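Long-range contacts in glycoside hydrolase family protein (Novosphingobium sp. PP1Y, PDB 6Q2F), which probably hydrolyses terminal alpha-L-rhamnose residues from rhamnosylated compounds, as an alpha-L-rhamnosidase among the glycoside hydrolases: residues Asn909-Gln915 with Leu954-Glu960; Asp665-Val669 with Tyr906-Gln910. One frame throughout, in Å; residues are numbered along the deposited sequence.

In the fold
Contacts 1 and 2 lie side by side, their centres about 11 Å apart, where an antiparallel beta domain meets helix 657-670. Along the chain the helix comes first, between strands 642-649 and 674-677, the last two of the (beta/alpha)8 barrel; strands 902-908 and 949-956 come more than 200 residues later. Contact 2 sets strand 902-908 on the helix. Contact 1 begins where that strand ends, shares Asn909 and Gln910 with contact 2, and ties the following loop to the turn after strand 949-956. Both belong to the same antiparallel sheet, and Leu954 packs on Leu907 between them. Together they fasten the end of strand 902-908 to the barrel helix and to that turn.

Contact 1 (Asn909-Gln915 with Leu954-Glu960); sequences NQQEAAQ and LHLDGDE
Asn909 reaches with its amide into the turn formed by Asp957-Glu960. With CG anti to the backbone N (chi1 167°), ND2 meets Asp957 O at 2.9 Å, and the same nitrogen also donates to Ala913 O at 3.2 Å. Both acceptors lie close to the amide plane, so the two bonds fix the rotation of the group, although ND2 stands above the plane of each carbonyl. Each oxygen has a second donor on its other face: Glu960 N for Asp957 O, Gln915 NE2 for Ala913 O. Asn909 CB also packs on Leu956 CB at 3.9 Å, and Asn909 N donates to Glu960 O at 3.0 Å.

The Glu960 side chain braces the turn, OE1 taking Asp957 N at 2.8 Å on its anti lone pair. Gly958 passes close to the loop, its CA making a CA-H...O contact of 3.2 Å with Glu912 O, and Asp959 N donates to Gln911 O over a more bent path (138°). The carboxylate of Asp959 turns to Arg614 in a salt bridge. Farther along, Gln915 and Leu956 exchange N-H...O bonds in both directions. Ala914 CB touches the imidazole of His955 obliquely, at CE1. The type II beta turn linking strands 949-956 and 961-967 is docked on the loop linking 902-908 and 915-921, two neighbouring connections at one end of the antiparallel sheet, where 902-908 pairs with 961-967 and 915-921 with 949-956.

Contact 2 (Asp665-Val669 with Tyr906-Gln910); sequences DLEFV and YLVNQ
Tyr906 points its ring at Phe668 and Val669 where strand 902-908 of an antiparallel sheet crosses helix 657-670, a helix-on-sheet packing. The local axes approach to 9.0 Å with their directions 139° apart. CG of Tyr906 stands anti to the backbone N (chi1 -179°), which carries the ring from the strand to the helix; there CE2 meets Phe668 CB obliquely at 3.4 Å. The backbone N of Val669 lies at the ring's edge, near its plane, but is already bonded to Asp665 O within the helix. The Tyr906 ring also meets that of Phe963.

Val669 faces Tyr906 and Val908 together, its CB 4.0 Å from Val908 CG2 and 4.1 Å from Tyr906 CE2. The other branch of Val908, CG1, touches Asp665 CB at 4.0 Å, so its two methyls contact residues one helical turn apart. Beyond them the extended side chain of Gln910 brings NE2 to Leu666 CD1, 3.7 Å away, the two side chains crossing at a slant.

The side chains of Asp665 and Tyr906 cross at about a right angle near the phenol oxygen, carboxylate and ring planes 79° apart. OD2 forms a salt bridge with Lys661, and OD1 is hydrogen-bonded to the hydroxyl of Tyr717. Asp665 OD1 and Tyr906 OH do not bond directly; a water links them, 2.8 Å from Tyr906 OH and bound only weakly to Asp665 OD1.

Contact 1 (Asn909-Gln915 with Leu954-Glu960)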
loop_
_atom_site.group_PDB
_atom_site.type_symbol
_atom_site.label_atom_id
_atom_site.label_comp_id
_atom_site.label_asym_id
_atom_site.label_seq_id
_atom_site.Cartn_x
_atom_site.Cartn_y
_atom_site.Cartn_z
ATOM N N ASN A 909 -11.594 -8.802 -18.892
ATOM C CA ASN A 909 -10.764 -8.817 -20.092
ATOM C C ASN A 909 -9.855 -7.599 -20.043
ATOM O O ASN A 909 -10.244 -6.491 -20.417
ATOM C CB ASN A 909 -11.619 -8.824 -21.355
ATOM C CG ASN A 909 -10.814 -8.517 -22.597
ATOM O OD1 ASN A 909 -9.642 -8.857 -22.685
ATOM N ND2 ASN A 909 -11.450 -7.866 -23.578
ATOM N N GLN A 910 -8.619 -7.805 -19.591
ATOM C CA GLN A 910 -7.679 -6.698 -19.451
ATOM C C GLN A 910 -7.020 -6.327 -20.770
ATOM O O GLN A 910 -5.790 -6.219 -20.846
ATOM C CB GLN A 910 -6.602 -7.036 -18.432
ATOM C CG GLN A 910 -7.132 -7.163 -17.041
ATOM C CD GLN A 910 -6.035 -7.489 -16.044
ATOM O OE1 GLN A 910 -4.963 -7.970 -16.405
ATOM N NE2 GLN A 910 -6.289 -7.181 -14.785
ATOM N N GLN A 911 -7.822 -6.148 -21.798
ATOM C CA GLN A 911 -7.290 -5.773 -23.083
ATOM C C GLN A 911 -8.253 -4.890 -23.826
ATOM O O GLN A 911 -9.435 -5.036 -23.681
ATOM C CB GLN A 911 -7.014 -7.011 -23.915
ATOM C CG GLN A 911 -5.714 -7.709 -23.602
ATOM C CD GLN A 911 -5.827 -8.747 -22.508
ATOM O OE1 GLN A 911 -6.902 -9.146 -22.133
ATOM N NE2 GLN A 911 -4.710 -9.161 -22.000
ATOM N N GLU A 912 -7.739 -3.979 -24.636
ATOM C CA GLU A 912 -8.621 -3.164 -25.464
ATOM C C GLU A 912 -9.350 -4.009 -26.501
ATOM O O GLU A 912 -10.504 -3.713 -26.828
ATOM C CB GLU A 912 -7.839 -2.036 -26.140
ATOM C CG GLU A 912 -7.577 -0.859 -25.202
ATOM C CD GLU A 912 -6.631 0.171 -25.785
ATOM O OE1 GLU A 912 -5.469 -0.182 -26.072
ATOM O OE2 GLU A 912 -7.061 1.333 -25.954
ATOM N N ALA A 913 -8.717 -5.063 -27.012
ATOM C CA ALA A 913 -9.341 -5.902 -28.031
ATOM C C ALA A 913 -10.393 -6.821 -27.423
ATOM O O ALA A 913 -10.137 -7.511 -26.432
ATOM C CB ALA A 913 -8.292 -6.741 -28.759
ATOM N N ALA A 914 -11.573 -6.832 -28.033
ATOM C CA ALA A 914 -12.605 -7.788 -27.669
ATOM C C ALA A 914 -12.077 -9.212 -27.814
ATOM O O ALA A 914 -11.191 -9.489 -28.625
ATOM C CB ALA A 914 -13.841 -7.605 -28.552
ATOM N N GLN A 915 -12.624 -10.120 -27.007
ATOM C CA GLN A 915 -12.265 -11.531 -27.050
ATOM C C GLN A 915 -13.523 -12.377 -27.161
ATOM O O GLN A 915 -14.556 -12.060 -26.561
ATOM C CB GLN A 915 -11.471 -11.953 -25.794
ATOM C CG GLN A 915 -10.290 -11.047 -25.478
ATOM C CD GLN A 915 -9.203 -11.144 -26.531
ATOM O OE1 GLN A 915 -8.828 -12.236 -26.956
ATOM N NE2 GLN A 915 -8.696 -9.992 -26.967
ATOM N N LEU A 954 -18.035 -17.189 -24.307
ATOM C CA LEU A 954 -18.177 -15.815 -23.848
ATOM C C LEU A 954 -17.641 -14.864 -24.896
ATOM O O LEU A 954 -16.581 -15.102 -25.484
ATOM C CB LEU A 954 -17.429 -15.565 -22.532
ATOM C CG LEU A 954 -18.008 -16.151 -21.250
ATOM C CD1 LEU A 954 -17.128 -15.718 -20.106
ATOM C CD2 LEU A 954 -19.430 -15.666 -21.035
ATOM N N HIS A 955 -18.370 -13.784 -25.114
ATOM C CA HIS A 955 -17.822 -12.641 -25.817
ATOM C C HIS A 955 -17.555 -11.568 -24.782
ATOM O O HIS A 955 -18.434 -11.243 -23.981
ATOM C CB HIS A 955 -18.760 -12.097 -26.893
ATOM C CG HIS A 955 -18.220 -10.872 -27.553
ATOM N ND1 HIS A 955 -17.336 -10.931 -28.609
ATOM C CD2 HIS A 955 -18.373 -9.557 -27.259
ATOM C CE1 HIS A 955 -17.005 -9.704 -28.967
ATOM N NE2 HIS A 955 -17.617 -8.852 -28.163
ATOM N N LEU A 956 -16.350 -11.029 -24.794
ATOM C CA LEU A 956 -15.978 -9.967 -23.876
ATOM C C LEU A 956 -15.557 -8.754 -24.690
ATOM O O LEU A 956 -14.635 -8.844 -25.505
ATOM C CB LEU A 956 -14.856 -10.432 -22.946
ATOM C CG LEU A 956 -15.287 -11.492 -21.927
ATOM C CD1 LEU A 956 -14.087 -12.013 -21.129
ATOM C CD2 LEU A 956 -16.336 -10.906 -20.997
ATOM N N ASP A 957 -16.246 -7.635 -24.495
ATOM C CA ASP A 957 -15.774 -6.399 -25.096
ATOM C C ASP A 957 -14.432 -6.025 -24.475
ATOM O O ASP A 957 -14.040 -6.541 -23.419
ATOM C CB ASP A 957 -16.781 -5.265 -24.890
ATOM C CG ASP A 957 -18.141 -5.569 -25.477
ATOM O OD1 ASP A 957 -18.189 -6.119 -26.605
ATOM O OD2 ASP A 957 -19.156 -5.252 -24.813
ATOM N N GLY A 958 -13.719 -5.119 -25.140
ATOM C CA GLY A 958 -12.507 -4.591 -24.542
ATOM C C GLY A 958 -12.774 -4.042 -23.150
ATOM O O GLY A 958 -13.741 -3.301 -22.946
ATOM N N ASP A 959 -11.955 -4.430 -22.176
ATOM C CA ASP A 959 -12.106 -3.999 -20.785
ATOM C C ASP A 959 -13.447 -4.410 -20.179
ATOM O O ASP A 959 -13.844 -3.881 -19.136
ATOM C CB ASP A 959 -11.924 -2.482 -20.630
ATOM C CG ASP A 959 -10.536 -2.011 -21.006
ATOM O OD1 ASP A 959 -9.566 -2.777 -20.842
ATOM O OD2 ASP A 959 -10.416 -0.848 -21.455
ATOM N N GLU A 960 -14.182 -5.330 -20.794
ATOM C CA GLU A 960 -15.420 -5.758 -20.166
ATOM C C GLU A 960 -15.130 -6.548 -18.893
ATOM O O GLU A 960 -14.191 -7.350 -18.828
ATOM C CB GLU A 960 -16.277 -6.610 -21.100
ATOM C CG GLU A 960 -17.631 -6.949 -20.458
ATOM C CD GLU A 960 -18.563 -7.694 -21.392
ATOM O OE1 GLU A 960 -18.215 -7.829 -22.578
ATOM O OE2 GLU A 960 -19.632 -8.145 -20.929
#

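Contact 2 (Asp665-Val669 with Tyr906-Gln910)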
loop_
_atom_site.group_PDB
_atom_site.type_symbol
_atom_site.label_atom_id
_atom_site.label_comp_id
_atom_site.label_asym_id
_atom_site.label_seq_id
_atom_site.Cartn_x
_atom_site.Cartn_y
_atom_site.Cartn_z
ATOM N N ASP A 665 -11.984 -2.062 -11.995
ATOM C CA ASP A 665 -12.013 -3.477 -12.352
ATOM C C ASP A 665 -10.729 -4.167 -11.906
ATOM O O ASP A 665 -10.758 -5.313 -11.448
ATOM C CB ASP A 665 -12.248 -3.638 -13.864
ATOM C CG ASP A 665 -13.651 -3.179 -14.301
ATOM O OD1 ASP A 665 -14.520 -2.925 -13.437
ATOM O OD2 ASP A 665 -13.902 -3.075 -15.520
ATOM N N LEU A 666 -9.596 -3.474 -11.989
ATOM C CA LEU A 666 -8.353 -4.055 -11.503
ATOM C C LEU A 666 -8.389 -4.229 -9.984
ATOM O O LEU A 666 -7.948 -5.256 -9.463
ATOM C CB LEU A 666 -7.172 -3.186 -11.944
ATOM C CG LEU A 666 -5.830 -3.636 -11.349
ATOM C CD1 LEU A 666 -5.455 -5.064 -11.858
ATOM C CD2 LEU A 666 -4.716 -2.636 -11.673
ATOM N N GLU A 667 -8.938 -3.250 -9.258
ATOM C CA GLU A 667 -9.110 -3.415 -7.819
ATOM C C GLU A 667 -10.031 -4.587 -7.513
ATOM O O GLU A 667 -9.762 -5.395 -6.610
ATOM C CB GLU A 667 -9.684 -2.143 -7.214
ATOM C CG GLU A 667 -8.763 -0.949 -7.306
ATOM C CD GLU A 667 -9.411 0.282 -6.732
ATOM O OE1 GLU A 667 -10.184 0.150 -5.763
ATOM O OE2 GLU A 667 -9.151 1.372 -7.264
ATOM N N PHE A 668 -11.142 -4.678 -8.248
ATOM C CA PHE A 668 -12.095 -5.757 -8.026
ATOM C C PHE A 668 -11.441 -7.126 -8.227
ATOM O O PHE A 668 -11.558 -8.006 -7.371
ATOM C CB PHE A 668 -13.290 -5.574 -8.954
ATOM C CG PHE A 668 -14.253 -4.496 -8.504
ATOM C CD1 PHE A 668 -14.520 -4.306 -7.157
ATOM C CD2 PHE A 668 -14.903 -3.695 -9.427
ATOM C CE1 PHE A 668 -15.410 -3.348 -6.735
ATOM C CE2 PHE A 668 -15.786 -2.705 -9.013
ATOM C CZ PHE A 668 -16.045 -2.539 -7.663
ATOM N N VAL A 669 -10.729 -7.317 -9.346
ATOM C CA VAL A 669 -10.198 -8.644 -9.654
ATOM C C VAL A 669 -9.000 -8.991 -8.765
ATOM O O VAL A 669 -8.634 -10.164 -8.656
ATOM C CB VAL A 669 -9.845 -8.737 -11.151
ATOM C CG1 VAL A 669 -8.466 -8.121 -11.443
ATOM C CG2 VAL A 669 -9.933 -10.193 -11.629
ATOM N N TYR A 906 -15.913 -13.803 -11.282
ATOM C CA TYR A 906 -15.727 -12.458 -11.798
ATOM C C TYR A 906 -14.581 -12.506 -12.784
ATOM O O TYR A 906 -13.495 -12.958 -12.427
ATOM C CB TYR A 906 -15.410 -11.481 -10.662
ATOM C CG TYR A 906 -15.220 -10.039 -11.085
ATOM C CD1 TYR A 906 -16.240 -9.328 -11.706
ATOM C CD2 TYR A 906 -14.025 -9.385 -10.849
ATOM C CE1 TYR A 906 -16.073 -7.989 -12.072
ATOM C CE2 TYR A 906 -13.849 -8.059 -11.212
ATOM C CZ TYR A 906 -14.869 -7.366 -11.806
ATOM O OH TYR A 906 -14.661 -6.035 -12.144
ATOM N N LEU A 907 -14.821 -12.028 -14.007
ATOM C CA LEU A 907 -13.840 -12.039 -15.087
ATOM C C LEU A 907 -13.608 -10.619 -15.596
ATOM O O LEU A 907 -14.561 -9.838 -15.743
ATOM C CB LEU A 907 -14.313 -12.905 -16.260
ATOM C CG LEU A 907 -14.830 -14.330 -16.028
ATOM C CD1 LEU A 907 -15.045 -15.041 -17.368
ATOM C CD2 LEU A 907 -13.851 -15.115 -15.188
ATOM N N VAL A 908 -12.354 -10.289 -15.911
ATOM C CA VAL A 908 -12.031 -8.996 -16.513
ATOM C C VAL A 908 -11.133 -9.224 -17.715
ATOM O O VAL A 908 -10.025 -9.755 -17.569
ATOM C CB VAL A 908 -11.344 -8.044 -15.532
ATOM C CG1 VAL A 908 -11.129 -6.673 -16.232
ATOM C CG2 VAL A 908 -12.177 -7.912 -14.275
ATOM N N ASN A 909 -11.594 -8.802 -18.892
ATOM C CA ASN A 909 -10.764 -8.817 -20.092
ATOM C C ASN A 909 -9.855 -7.599 -20.043
ATOM O O ASN A 909 -10.244 -6.491 -20.417
ATOM C CB ASN A 909 -11.619 -8.824 -21.355
ATOM C CG ASN A 909 -10.814 -8.517 -22.597
ATOM O OD1 ASN A 909 -9.642 -8.857 -22.685
ATOM N ND2 ASN A 909 -11.450 -7.866 -23.578
ATOM N N GLN A 910 -8.619 -7.805 -19.591
ATOM C CA GLN A 910 -7.679 -6.698 -19.451
ATOM C C GLN A 910 -7.020 -6.327 -20.770
ATOM O O GLN A 910 -5.790 -6.219 -20.846
ATOM C CB GLN A 910 -6.602 -7.036 -18.432
ATOM C CG GLN A 910 -7.132 -7.163 -17.041
ATOM C CD GLN A 910 -6.035 -7.489 -16.044
ATOM O OE1 GLN A 910 -4.963 -7.970 -16.405
ATOM N NE2 GLN A 910 -6.289 -7.181 -14.785
HETATM O O HOH W 1 -17.122 -4.852 -12.616
#